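Local structure of fatty acid amide hydrolase (Candida albicans, 6KVR) at residues P272-I277 and G547-D552; M329-V334 and F551-L556; S278-V283 and E321-S326; P261-G266 and T494-T499. The protein probably hydrolyses monocarboxylic acid amides to the corresponding carboxylate and ammonium, as a member of the amidase signature family. All coordinates share one frame; numbering follows the deposited sequence.

Overall arrangement
Four contacts illustrate how distant parts of one chain are tied together. From the N terminus, residues 261-266, on the helix before strand 268-271, open contact 4; 272-277 and 278-283, in the loop after that strand, open contacts 1 and 3. Contact 3 closes first, at 321-326, just beyond helix 303-317, so its short loop lies within those of contacts 1 and 4. Contact 2 opens next, at 329-334. Strand 494-499 closes contact 4, whose loop crosses those of contacts 1 and 2. These two end together around the start of helix 552-565, sharing Phe-551 and Asp-552, and a salt bridge joins them. Contacts 1, 2 and 3 also touch the second subunit.

Contact 1 of 4, residues P272-I277 and G547-D552; sequences PTTKRI and GKRYFD
Asp-552, the first residue of helix 552-565, receives three bonds from loop 272-277, divided between its two carboxylate oxygens. OD2 accepts the backbone N of Thr-273 on its syn lone pair at 2.9 Å. OD1 is reached from opposite faces of its plane by two donors. One is the hydroxyl OG1 of Thr-273, 2.8 Å from Asp-552 OD1 and on its syn side; the other is NH1 of Arg-276, 3.0 Å from the same oxygen and well above the carboxylate plane. This second bond is a salt bridge, and it leaves OD1 in the plane of the guanidinium, with the two flat groups turned 82° apart. Such a set of donors would favour a charged carboxylate in this buried setting.

Thr-273 OG1 works twice, for it also accepts the backbone N of Tyr-550 at 3.0 Å. Its torsion (chi1 -39°) keeps OG1 beside the threonine's own N and sends CG2 over the tyrosine ring, where the methyl lies 3.3 Å from the Tyr-550 centroid in a CH-pi contact. The ring's outer end is held as well: Tyr-550 OH donates to Thr-274 O at 2.9 Å, tilted from the carbonyl plane. The backbones that meet here are both type II beta turns, Thr-273 to Arg-276 and Lys-548 to Phe-551.

Arg-549 forms a salt bridge to Asp-491 of its own chain and donates to Ser-324 O of the second subunit. The first loop leaves strand 268-271 and rests Pro-272 and Ile-277 against helix 303-317, while the second joins strand 540-546 to helix 552-565.

Contact 2 of 4, residues M329-V334 and F551-L556; sequences MPWRDV and FDEEVL
Trp-331 extends its indole with CG anti to the backbone N (chi1 -179°). Glu-553, with CG anti to its carbonyl carbon (chi1 -66°), lays CG over that indole, and the bend at chi2 (95°) then turns its carboxylate toward Arg-332. The two side chains run past each other in opposite directions, and Glu-553 CG sits 3.3 Å from the centroid of the Trp-331 six-membered ring, almost on the ring normal, in a CH-pi contact. The guanidinium of Arg-332 reaches the first turn of the helix.

The carboxylate of Glu-553 is used at both oxygens. OE2 accepts the backbone N of Arg-332 at 2.9 Å, a nearly straight bond on the anti side, somewhat out of the carboxylate plane, and OE1 makes a salt bridge to Arg-332 NH2 at 3.1 Å. Glu-554 is gripped differently, end-on: Arg-332 NH1 meets Glu-554 OE1 at 3.1 Å and Arg-332 NH2 meets Glu-554 OE2 at 3.2 Å. Both oxygens lie close to the guanidinium plane, whereas the carboxyl carbon of Glu-553 lies over one of its faces. Around this network, Leu-556 CD1 packs on Trp-331 CH2 at 3.9 Å, and Val-334 CG2 rests 4.0 Å from Glu-553 CB. The indole NE1 bonds to Glu-307, linking the loop to helix 303-317.

One arginine thus bridges two consecutive glutamates at the start of helix 552-565, and Arg-276 adds a second positive partner to Glu-553. The arginines probably offset the clustered negative charge, and acidic groups at a helix N terminus should also interact favourably with the helix dipole.

Contact 3 of 4, residues S278-V283 and E321-S326; sequences SVKGGV and ESDSTS
An ST turn at Ser-278 and an Asx turn at Asp-323 meet across this contact, joined by a hydrogen bond from Ser-278 OG to Asp-323 OD2. At 2.5 Å the bond is short, and the hydroxyl approaches from above the carboxylate plane. Ser-278 holds OG anti to its backbone N (chi1 -179°), where the same oxygen also accepts the backbone N of Lys-280 at 3.0 Å. Asp-323 is likewise shared: its OD1 accepts the backbone N of Thr-325 at 3.0 Å, the donor standing well out of the carboxylate plane. A water extends the link, taking the N-H of Val-279 and donating to Asp-323 OD2 at 2.8 Å.

Farther out, the extended chain of Lys-280 passes Ser-322, and a second water donates to Ser-322 O at 3.0 Å while making a weak bond to Lys-280 NZ. The ammonium's stronger partner is Asp-449 of the second subunit, which also binds Ser-324 N.

The backbone N of Ser-278 bonds to Tyr-313 OH and its O to Thr-186 OG1. The arrangement is that of an ST turn and an Asx turn linked through the carboxylate of Asp-323, whose residue also begins a type I beta turn to Ser-326 at the subunit interface.

Contact 4 of 4, residues P261-G266 and T494-T499; sequences PAAYSG and TLSFQT
Ser-496 points at helix 261-265 and the end of Gln-498 bends toward it, from a strand that runs parallel to the helix, 2° between the segment axes and 7.6 Å apart at closest approach. The hydrogen bond between the two segments comes from Gln-498, whose NE2 donates to Ala-263 O at 3.3 Å. The N-H points almost straight at the oxygen but reaches it from above the carbonyl plane, not on a lone pair. Gln-498 is bent at chi2 (-52°), which folds its amide back toward the helix; NE2 also bonds to Cys-267 O. Ser-496 OG hydrogen-bonds to Arg-259 O, about a turn before Ala-262 and Ala-263.

Packing is close because most of the residues are small. Ser-496 OG lies 3.4 Å from Ala-263 CB and 4.1 Å from Ala-262 CB. At the other end, the amide of Gln-498 lies against the backbone of Gly-266, with CD 3.5 Å from Gly-266 CA. Gly-266 has positive phi as the chain leaves the helix and turns toward strand 268-271, which pairs with 494-499 in the central sheet.

Uncharged polar groups of the strand bind main-chain carbonyls here. Gln-498 NE2 and Ser-496 OG thus find carbonyl partners in the buried interior without an ion pair.

Contact 1 of 4, residues P272-I277 and G547-D552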
loop_
_atom_site.group_PDB
_atom_site.type_symbol
_atom_site.label_atom_id
_atom_site.label_comp_id
_atom_site.label_asym_id
_atom_site.label_seq_id
_atom_site.Cartn_x
_atom_site.Cartn_y
_atom_site.Cartn_z
ATOM N N PRO A 272 -8.626 2.392 11.202
ATOM C CA PRO A 272 -8.941 1.833 9.882
ATOM C C PRO A 272 -7.731 1.160 9.240
ATOM O O PRO A 272 -6.581 1.319 9.678
ATOM C CB PRO A 272 -9.404 3.046 9.072
ATOM C CG PRO A 272 -8.970 4.259 9.848
ATOM C CD PRO A 272 -8.556 3.861 11.216
ATOM N N THR A 273 -8.021 0.352 8.216
ATOM C CA THR A 273 -6.962 -0.200 7.379
ATOM C C THR A 273 -6.139 0.940 6.807
ATOM O O THR A 273 -6.678 2.008 6.491
ATOM C CB THR A 273 -7.539 -1.033 6.217
ATOM O OG1 THR A 273 -8.665 -1.799 6.653
ATOM C CG2 THR A 273 -6.473 -2.002 5.677
ATOM N N THR A 274 -4.833 0.717 6.651
ATOM C CA THR A 274 -3.980 1.788 6.148
ATOM C C THR A 274 -4.443 2.255 4.775
ATOM O O THR A 274 -5.039 1.498 3.999
ATOM C CB THR A 274 -2.515 1.353 6.058
ATOM O OG1 THR A 274 -2.419 0.165 5.261
ATOM C CG2 THR A 274 -1.919 1.096 7.452
ATOM N N LYS A 275 -4.168 3.529 4.496
ATOM C CA LYS A 275 -4.301 4.167 3.190
ATOM C C LYS A 275 -5.743 4.461 2.800
ATOM O O LYS A 275 -6.027 4.681 1.634
ATOM C CB LYS A 275 -3.600 3.356 2.096
ATOM C CG LYS A 275 -2.133 3.049 2.438
ATOM C CD LYS A 275 -1.766 1.605 2.105
ATOM C CE LYS A 275 -0.979 1.491 0.775
ATOM N NZ LYS A 275 -1.000 0.120 0.133
ATOM N N ARG A 276 -6.667 4.505 3.752
ATOM C CA ARG A 276 -7.996 5.022 3.474
ATOM C C ARG A 276 -8.137 6.477 3.913
ATOM O O ARG A 276 -8.680 7.301 3.169
ATOM C CB ARG A 276 -9.051 4.145 4.165
ATOM C CG ARG A 276 -8.992 2.676 3.781
ATOM C CD ARG A 276 -10.286 1.922 4.125
ATOM N NE ARG A 276 -11.349 2.135 3.148
ATOM C CZ ARG A 276 -12.462 1.411 3.064
ATOM N NH1 ARG A 276 -12.668 0.367 3.848
ATOM N NH2 ARG A 276 -13.397 1.756 2.176
ATOM N N ILE A 277 -7.621 6.811 5.094
ATOM C CA ILE A 277 -7.644 8.160 5.640
ATOM C C ILE A 277 -6.225 8.717 5.537
ATOM O O ILE A 277 -5.259 8.019 5.860
ATOM C CB ILE A 277 -8.169 8.152 7.096
ATOM C CG1 ILE A 277 -9.690 7.947 7.105
ATOM C CG2 ILE A 277 -7.921 9.458 7.783
ATOM C CD1 ILE A 277 -10.133 6.562 6.829
ATOM N N GLY A 547 -11.465 -6.876 11.989
ATOM C CA GLY A 547 -11.910 -7.541 10.788
ATOM C C GLY A 547 -10.782 -7.750 9.791
ATOM O O GLY A 547 -9.646 -7.333 9.999
ATOM N N LYS A 548 -11.121 -8.431 8.691
ATOM C CA LYS A 548 -10.155 -8.618 7.619
ATOM C C LYS A 548 -9.814 -7.276 6.964
ATOM O O LYS A 548 -10.574 -6.305 7.032
ATOM C CB LYS A 548 -10.687 -9.602 6.571
ATOM C CG LYS A 548 -10.583 -11.073 6.972
ATOM C CD LYS A 548 -11.561 -11.945 6.188
ATOM C CE LYS A 548 -12.840 -11.176 5.882
ATOM N NZ LYS A 548 -13.923 -12.054 5.350
ATOM N N ARG A 549 -8.652 -7.240 6.307
ATOM C CA ARG A 549 -8.126 -5.991 5.757
ATOM C C ARG A 549 -9.079 -5.393 4.731
ATOM O O ARG A 549 -9.543 -6.089 3.819
ATOM C CB ARG A 549 -6.756 -6.235 5.109
ATOM C CG ARG A 549 -5.663 -6.586 6.090
ATOM C CD ARG A 549 -4.311 -6.591 5.395
ATOM N NE ARG A 549 -3.757 -5.248 5.272
ATOM C CZ ARG A 549 -3.043 -4.833 4.233
ATOM N NH1 ARG A 549 -2.789 -5.629 3.204
ATOM N NH2 ARG A 549 -2.561 -3.591 4.230
ATOM N N TYR A 550 -9.353 -4.098 4.886
ATOM C CA TYR A 550 -10.217 -3.290 4.021
ATOM C C TYR A 550 -11.691 -3.644 4.151
ATOM O O TYR A 550 -12.505 -3.213 3.331
ATOM C CB TYR A 550 -9.763 -3.345 2.556
ATOM C CG TYR A 550 -8.419 -2.686 2.445
ATOM C CD1 TYR A 550 -8.305 -1.300 2.509
ATOM C CD2 TYR A 550 -7.257 -3.445 2.372
ATOM C CE1 TYR A 550 -7.074 -0.684 2.455
ATOM C CE2 TYR A 550 -6.014 -2.840 2.321
ATOM C CZ TYR A 550 -5.929 -1.462 2.366
ATOM O OH TYR A 550 -4.688 -0.866 2.325
ATOM N N PHE A 551 -12.059 -4.395 5.185
ATOM C CA PHE A 551 -13.464 -4.631 5.511
ATOM C C PHE A 551 -13.910 -3.780 6.695
ATOM O O PHE A 551 -14.694 -4.232 7.536
ATOM C CB PHE A 551 -13.699 -6.115 5.774
ATOM C CG PHE A 551 -13.682 -6.967 4.519
ATOM C CD1 PHE A 551 -12.485 -7.225 3.851
ATOM C CD2 PHE A 551 -14.862 -7.501 4.000
ATOM C CE1 PHE A 551 -12.460 -8.010 2.692
ATOM C CE2 PHE A 551 -14.841 -8.294 2.840
ATOM C CZ PHE A 551 -13.638 -8.547 2.186
ATOM N N ASP A 552 -13.391 -2.544 6.777
ATOM C CA ASP A 552 -13.757 -1.595 7.832
ATOM C C ASP A 552 -15.267 -1.424 7.961
ATOM O O ASP A 552 -15.790 -1.237 9.070
ATOM C CB ASP A 552 -13.135 -0.222 7.548
ATOM C CG ASP A 552 -11.665 -0.299 7.168
ATOM O OD1 ASP A 552 -11.301 -0.956 6.167
ATOM O OD2 ASP A 552 -10.873 0.330 7.879
#

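Contact 2 of 4, residues M329-V334 and F551-L556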
loop_
_atom_site.group_PDB
_atom_site.type_symbol
_atom_site.label_atom_id
_atom_site.label_comp_id
_atom_site.label_asym_id
_atom_site.label_seq_id
_atom_site.Cartn_x
_atom_site.Cartn_y
_atom_site.Cartn_z
HETATM N N MSE A 329 -10.982 3.761 -2.811
HETATM C CA MSE A 329 -11.867 2.634 -2.627
HETATM C C MSE A 329 -13.069 3.117 -1.821
HETATM O O MSE A 329 -12.940 3.573 -0.677
HETATM C CB MSE A 329 -11.108 1.460 -2.009
HETATM C CG MSE A 329 -10.928 1.365 -0.514
HETATM SE SE MSE A 329 -10.964 -0.550 -0.059
HETATM C CE MSE A 329 -9.572 -1.217 -1.299
ATOM N N PRO A 330 -14.226 3.088 -2.474
ATOM C CA PRO A 330 -15.433 3.688 -1.890
ATOM C C PRO A 330 -15.769 3.077 -0.544
ATOM O O PRO A 330 -15.533 1.892 -0.301
ATOM C CB PRO A 330 -16.523 3.365 -2.921
ATOM C CG PRO A 330 -15.760 3.130 -4.223
ATOM C CD PRO A 330 -14.450 2.532 -3.819
ATOM N N TRP A 331 -16.333 3.904 0.338
ATOM C CA TRP A 331 -16.909 3.413 1.583
ATOM C C TRP A 331 -18.248 2.763 1.242
ATOM O O TRP A 331 -19.209 3.454 0.885
ATOM C CB TRP A 331 -17.067 4.558 2.582
ATOM C CG TRP A 331 -17.632 4.131 3.901
ATOM C CD1 TRP A 331 -18.935 4.232 4.304
ATOM C CD2 TRP A 331 -16.918 3.521 4.992
ATOM N NE1 TRP A 331 -19.072 3.728 5.576
ATOM C CE2 TRP A 331 -17.852 3.282 6.018
ATOM C CE3 TRP A 331 -15.584 3.144 5.193
ATOM C CZ2 TRP A 331 -17.495 2.690 7.235
ATOM C CZ3 TRP A 331 -15.228 2.551 6.400
ATOM C CH2 TRP A 331 -16.183 2.332 7.406
ATOM N N ARG A 332 -18.304 1.432 1.328
ATOM C CA ARG A 332 -19.469 0.679 0.888
ATOM C C ARG A 332 -20.631 0.795 1.877
ATOM O O ARG A 332 -20.447 0.996 3.080
ATOM C CB ARG A 332 -19.112 -0.794 0.690
ATOM C CG ARG A 332 -18.340 -1.067 -0.606
ATOM C CD ARG A 332 -17.742 -2.454 -0.603
ATOM N NE ARG A 332 -16.813 -2.653 0.505
ATOM C CZ ARG A 332 -17.079 -3.389 1.576
ATOM N NH1 ARG A 332 -18.264 -3.947 1.751
ATOM N NH2 ARG A 332 -16.129 -3.569 2.494
ATOM N N ASP A 333 -21.839 0.638 1.348
ATOM C CA ASP A 333 -23.054 0.650 2.144
ATOM C C ASP A 333 -23.350 -0.777 2.586
ATOM O O ASP A 333 -23.542 -1.664 1.750
ATOM C CB ASP A 333 -24.211 1.227 1.337
ATOM C CG ASP A 333 -25.089 2.132 2.166
ATOM O OD1 ASP A 333 -25.546 1.713 3.253
ATOM O OD2 ASP A 333 -25.288 3.288 1.737
ATOM N N VAL A 334 -23.357 -1.000 3.895
ATOM C CA VAL A 334 -23.425 -2.334 4.476
ATOM C C VAL A 334 -24.523 -2.341 5.530
ATOM O O VAL A 334 -24.637 -1.397 6.319
ATOM C CB VAL A 334 -22.061 -2.734 5.087
ATOM C CG1 VAL A 334 -22.226 -3.815 6.140
ATOM C CG2 VAL A 334 -21.090 -3.172 3.989
ATOM N N PHE A 551 -12.059 -4.395 5.185
ATOM C CA PHE A 551 -13.464 -4.631 5.511
ATOM C C PHE A 551 -13.910 -3.780 6.695
ATOM O O PHE A 551 -14.694 -4.232 7.536
ATOM C CB PHE A 551 -13.699 -6.115 5.774
ATOM C CG PHE A 551 -13.682 -6.967 4.519
ATOM C CD1 PHE A 551 -12.485 -7.225 3.851
ATOM C CD2 PHE A 551 -14.862 -7.501 4.000
ATOM C CE1 PHE A 551 -12.460 -8.010 2.692
ATOM C CE2 PHE A 551 -14.841 -8.294 2.840
ATOM C CZ PHE A 551 -13.638 -8.547 2.186
ATOM N N ASP A 552 -13.391 -2.544 6.777
ATOM C CA ASP A 552 -13.757 -1.595 7.832
ATOM C C ASP A 552 -15.267 -1.424 7.961
ATOM O O ASP A 552 -15.790 -1.237 9.070
ATOM C CB ASP A 552 -13.135 -0.222 7.548
ATOM C CG ASP A 552 -11.665 -0.299 7.168
ATOM O OD1 ASP A 552 -11.301 -0.956 6.167
ATOM O OD2 ASP A 552 -10.873 0.330 7.879
ATOM N N GLU A 553 -15.969 -1.412 6.829
ATOM C CA GLU A 553 -17.407 -1.167 6.844
ATOM C C GLU A 553 -18.127 -2.243 7.643
ATOM O O GLU A 553 -18.975 -1.940 8.488
ATOM C CB GLU A 553 -17.935 -1.098 5.406
ATOM C CG GLU A 553 -17.391 0.103 4.617
ATOM C CD GLU A 553 -16.157 -0.245 3.761
ATOM O OE1 GLU A 553 -15.334 -1.106 4.170
ATOM O OE2 GLU A 553 -16.016 0.340 2.662
ATOM N N GLU A 554 -17.759 -3.507 7.424
ATOM C CA GLU A 554 -18.345 -4.602 8.193
ATOM C C GLU A 554 -17.989 -4.503 9.674
ATOM O O GLU A 554 -18.805 -4.867 10.533
ATOM C CB GLU A 554 -17.878 -5.951 7.635
ATOM C CG GLU A 554 -18.596 -6.399 6.368
ATOM C CD GLU A 554 -18.010 -5.760 5.111
ATOM O OE1 GLU A 554 -18.498 -6.053 3.990
ATOM O OE2 GLU A 554 -17.050 -4.958 5.252
ATOM N N VAL A 555 -16.777 -4.031 9.991
ATOM C CA VAL A 555 -16.379 -3.899 11.390
ATOM C C VAL A 555 -17.340 -2.976 12.117
ATOM O O VAL A 555 -17.870 -3.319 13.178
ATOM C CB VAL A 555 -14.929 -3.395 11.512
ATOM C CG1 VAL A 555 -14.638 -3.026 12.964
ATOM C CG2 VAL A 555 -13.921 -4.448 11.003
ATOM N N LEU A 556 -17.595 -1.793 11.543
ATOM C CA LEU A 556 -18.482 -0.825 12.184
ATOM C C LEU A 556 -19.918 -1.330 12.224
ATOM O O LEU A 556 -20.635 -1.095 13.204
ATOM C CB LEU A 556 -18.411 0.519 11.462
ATOM C CG LEU A 556 -17.070 1.245 11.635
ATOM C CD1 LEU A 556 -17.103 2.709 11.168
ATOM C CD2 LEU A 556 -16.620 1.150 13.076
#

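Contact 3 of 4, residues S278-V283 and E321-S326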
loop_
_atom_site.group_PDB
_atom_site.type_symbol
_atom_site.label_atom_id
_atom_site.label_comp_id
_atom_site.label_asym_id
_atom_site.label_seq_id
_atom_site.Cartn_x
_atom_site.Cartn_y
_atom_site.Cartn_z
ATOM N N SER A 278 -6.093 9.955 5.061
ATOM C CA SER A 278 -4.767 10.548 4.892
ATOM C C SER A 278 -4.087 10.894 6.219
ATOM O O SER A 278 -4.717 11.416 7.149
ATOM C CB SER A 278 -4.858 11.814 4.048
ATOM O OG SER A 278 -3.564 12.375 3.878
ATOM N N VAL A 279 -2.779 10.620 6.295
ATOM C CA VAL A 279 -1.928 11.127 7.369
ATOM C C VAL A 279 -0.991 12.221 6.875
ATOM O O VAL A 279 -0.122 12.665 7.624
ATOM C CB VAL A 279 -1.124 10.009 8.062
ATOM C CG1 VAL A 279 -2.057 8.984 8.706
ATOM C CG2 VAL A 279 -0.180 9.333 7.078
ATOM N N LYS A 280 -1.155 12.675 5.635
ATOM C CA LYS A 280 -0.282 13.707 5.087
ATOM C C LYS A 280 -0.462 15.049 5.805
ATOM O O LYS A 280 -1.584 15.522 5.994
ATOM C CB LYS A 280 -0.549 13.863 3.584
ATOM C CG LYS A 280 0.286 14.939 2.925
ATOM C CD LYS A 280 -0.040 15.089 1.443
ATOM C CE LYS A 280 0.632 16.330 0.855
ATOM N NZ LYS A 280 0.368 16.350 -0.608
ATOM N N GLY A 281 0.649 15.668 6.194
ATOM C CA GLY A 281 0.607 17.016 6.733
ATOM C C GLY A 281 0.572 17.093 8.249
ATOM O O GLY A 281 -0.452 17.445 8.834
ATOM N N GLY A 282 1.681 16.756 8.892
ATOM C CA GLY A 282 1.774 16.792 10.340
ATOM C C GLY A 282 3.220 16.631 10.760
ATOM O O GLY A 282 4.125 16.548 9.924
ATOM N N VAL A 283 3.427 16.593 12.073
ATOM C CA VAL A 283 4.757 16.464 12.662
ATOM C C VAL A 283 4.844 15.127 13.389
ATOM O O VAL A 283 3.974 14.796 14.211
ATOM C CB VAL A 283 5.070 17.630 13.624
ATOM C CG1 VAL A 283 6.337 17.341 14.414
ATOM C CG2 VAL A 283 5.235 18.909 12.855
ATOM N N GLU A 321 -7.707 12.731 -4.143
ATOM C CA GLU A 321 -7.565 13.895 -5.011
ATOM C C GLU A 321 -6.491 14.870 -4.535
ATOM O O GLU A 321 -6.015 15.684 -5.335
ATOM C CB GLU A 321 -8.917 14.594 -5.149
ATOM C CG GLU A 321 -9.843 13.852 -6.104
ATOM C CD GLU A 321 -11.114 14.616 -6.451
ATOM O OE1 GLU A 321 -11.306 15.747 -5.955
ATOM O OE2 GLU A 321 -11.926 14.068 -7.227
ATOM N N SER A 322 -6.086 14.813 -3.261
ATOM C CA SER A 322 -4.996 15.658 -2.783
ATOM C C SER A 322 -3.871 14.890 -2.098
ATOM O O SER A 322 -2.826 15.489 -1.814
ATOM C CB SER A 322 -5.528 16.745 -1.823
ATOM O OG SER A 322 -6.582 16.280 -1.001
ATOM N N ASP A 323 -4.037 13.596 -1.847
ATOM C CA ASP A 323 -3.015 12.749 -1.242
ATOM C C ASP A 323 -2.936 11.487 -2.085
ATOM O O ASP A 323 -3.858 10.659 -2.067
ATOM C CB ASP A 323 -3.352 12.430 0.215
ATOM C CG ASP A 323 -2.436 11.372 0.834
ATOM O OD1 ASP A 323 -1.392 11.003 0.234
ATOM O OD2 ASP A 323 -2.769 10.918 1.962
ATOM N N SER A 324 -1.829 11.350 -2.819
ATOM C CA SER A 324 -1.682 10.260 -3.773
ATOM C C SER A 324 -1.637 8.897 -3.085
ATOM O O SER A 324 -1.998 7.888 -3.700
ATOM C CB SER A 324 -0.416 10.483 -4.599
ATOM O OG SER A 324 -0.337 9.506 -5.616
ATOM N N THR A 325 -1.193 8.847 -1.820
ATOM C CA THR A 325 -1.168 7.599 -1.056
ATOM C C THR A 325 -2.572 7.086 -0.745
ATOM O O THR A 325 -2.766 5.874 -0.562
ATOM C CB THR A 325 -0.404 7.820 0.254
ATOM O OG1 THR A 325 0.915 8.296 -0.032
ATOM C CG2 THR A 325 -0.309 6.529 1.067
ATOM N N SER A 326 -3.559 7.976 -0.665
ATOM C CA SER A 326 -4.890 7.552 -0.256
ATOM C C SER A 326 -5.586 6.784 -1.376
ATOM O O SER A 326 -5.578 7.207 -2.534
ATOM C CB SER A 326 -5.718 8.763 0.160
ATOM O OG SER A 326 -5.268 9.250 1.413
HETATM O O HOH W 1 -1.394 9.542 3.927
HETATM O O HOH W 2 -2.339 18.218 -0.681
#

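Contact 4 of 4, residues P261-G266 and T494-T499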
loop_
_atom_site.group_PDB
_atom_site.type_symbol
_atom_site.label_atom_id
_atom_site.label_comp_id
_atom_site.label_asym_id
_atom_site.label_seq_id
_atom_site.Cartn_x
_atom_site.Cartn_y
_atom_site.Cartn_z
ATOM N N PRO A 261 -6.556 5.029 24.003
ATOM C CA PRO A 261 -7.253 6.141 24.675
ATOM C C PRO A 261 -8.764 5.988 24.660
ATOM O O PRO A 261 -9.425 6.309 25.659
ATOM C CB PRO A 261 -6.811 7.383 23.886
ATOM C CG PRO A 261 -5.618 6.950 23.082
ATOM C CD PRO A 261 -5.717 5.497 22.874
ATOM N N ALA A 262 -9.332 5.517 23.546
ATOM C CA ALA A 262 -10.768 5.264 23.508
ATOM C C ALA A 262 -11.170 4.284 24.604
ATOM O O ALA A 262 -12.044 4.578 25.427
ATOM C CB ALA A 262 -11.181 4.740 22.133
ATOM N N ALA A 263 -10.509 3.127 24.646
ATOM C CA ALA A 263 -10.854 2.106 25.626
ATOM C C ALA A 263 -10.599 2.587 27.050
ATOM O O ALA A 263 -11.405 2.320 27.949
ATOM C CB ALA A 263 -10.073 0.823 25.343
ATOM N N TYR A 264 -9.480 3.289 27.274
ATOM C CA TYR A 264 -9.150 3.766 28.613
ATOM C C TYR A 264 -10.175 4.784 29.097
ATOM O O TYR A 264 -10.545 4.787 30.275
ATOM C CB TYR A 264 -7.762 4.418 28.648
ATOM C CG TYR A 264 -6.554 3.541 28.384
ATOM C CD1 TYR A 264 -6.677 2.180 28.160
ATOM C CD2 TYR A 264 -5.276 4.095 28.359
ATOM C CE1 TYR A 264 -5.565 1.389 27.914
ATOM C CE2 TYR A 264 -4.155 3.323 28.103
ATOM C CZ TYR A 264 -4.313 1.963 27.884
ATOM O OH TYR A 264 -3.213 1.171 27.643
ATOM N N SER A 265 -10.635 5.662 28.203
ATOM C CA SER A 265 -11.318 6.883 28.598
ATOM C C SER A 265 -12.823 6.828 28.417
ATOM O O SER A 265 -13.484 7.848 28.611
ATOM C CB SER A 265 -10.771 8.076 27.806
ATOM O OG SER A 265 -9.425 8.357 28.142
ATOM N N GLY A 266 -13.376 5.693 28.006
ATOM C CA GLY A 266 -14.815 5.552 27.940
ATOM C C GLY A 266 -15.496 5.969 26.652
ATOM O O GLY A 266 -16.648 6.420 26.705
ATOM N N THR A 494 -9.644 -2.275 13.151
ATOM C CA THR A 494 -9.970 -2.678 14.512
ATOM C C THR A 494 -10.781 -1.591 15.202
ATOM O O THR A 494 -10.331 -0.443 15.331
ATOM C CB THR A 494 -8.694 -2.983 15.307
ATOM O OG1 THR A 494 -7.953 -4.004 14.633
ATOM C CG2 THR A 494 -9.032 -3.452 16.740
ATOM N N LEU A 495 -11.963 -1.967 15.675
ATOM C CA LEU A 495 -12.815 -1.077 16.451
ATOM C C LEU A 495 -12.546 -1.291 17.933
ATOM O O LEU A 495 -12.589 -2.425 18.422
ATOM C CB LEU A 495 -14.288 -1.340 16.132
ATOM C CG LEU A 495 -15.372 -0.749 17.043
ATOM C CD1 LEU A 495 -15.437 0.755 16.890
ATOM C CD2 LEU A 495 -16.739 -1.365 16.722
ATOM N N SER A 496 -12.258 -0.208 18.642
ATOM C CA SER A 496 -12.235 -0.217 20.101
ATOM C C SER A 496 -13.584 0.307 20.585
ATOM O O SER A 496 -13.972 1.431 20.242
ATOM C CB SER A 496 -11.084 0.639 20.631
ATOM O OG SER A 496 -11.024 0.606 22.048
ATOM N N PHE A 497 -14.313 -0.512 21.349
ATOM C CA PHE A 497 -15.682 -0.182 21.744
ATOM C C PHE A 497 -15.903 -0.418 23.237
ATOM O O PHE A 497 -15.412 -1.404 23.795
ATOM C CB PHE A 497 -16.712 -0.997 20.916
ATOM C CG PHE A 497 -16.783 -2.470 21.279
ATOM C CD1 PHE A 497 -15.945 -3.399 20.669
ATOM C CD2 PHE A 497 -17.707 -2.925 22.214
ATOM C CE1 PHE A 497 -16.018 -4.750 20.993
ATOM C CE2 PHE A 497 -17.785 -4.265 22.551
ATOM C CZ PHE A 497 -16.944 -5.184 21.935
ATOM N N GLN A 498 -16.650 0.489 23.879
ATOM C CA GLN A 498 -17.028 0.307 25.282
ATOM C C GLN A 498 -17.991 -0.866 25.449
ATOM O O GLN A 498 -18.924 -1.044 24.659
ATOM C CB GLN A 498 -17.676 1.573 25.838
ATOM C CG GLN A 498 -16.699 2.695 26.095
ATOM C CD GLN A 498 -15.518 2.250 26.933
ATOM O OE1 GLN A 498 -15.680 1.587 27.960
ATOM N NE2 GLN A 498 -14.312 2.615 26.498
ATOM N N THR A 499 -17.764 -1.666 26.487
ATOM C CA THR A 499 -18.642 -2.785 26.802
ATOM C C THR A 499 -19.814 -2.403 27.703
ATOM O O THR A 499 -20.762 -3.186 27.811
ATOM C CB THR A 499 -17.851 -3.907 27.483
ATOM O OG1 THR A 499 -17.369 -3.440 28.748
ATOM C CG2 THR A 499 -16.678 -4.312 26.632
#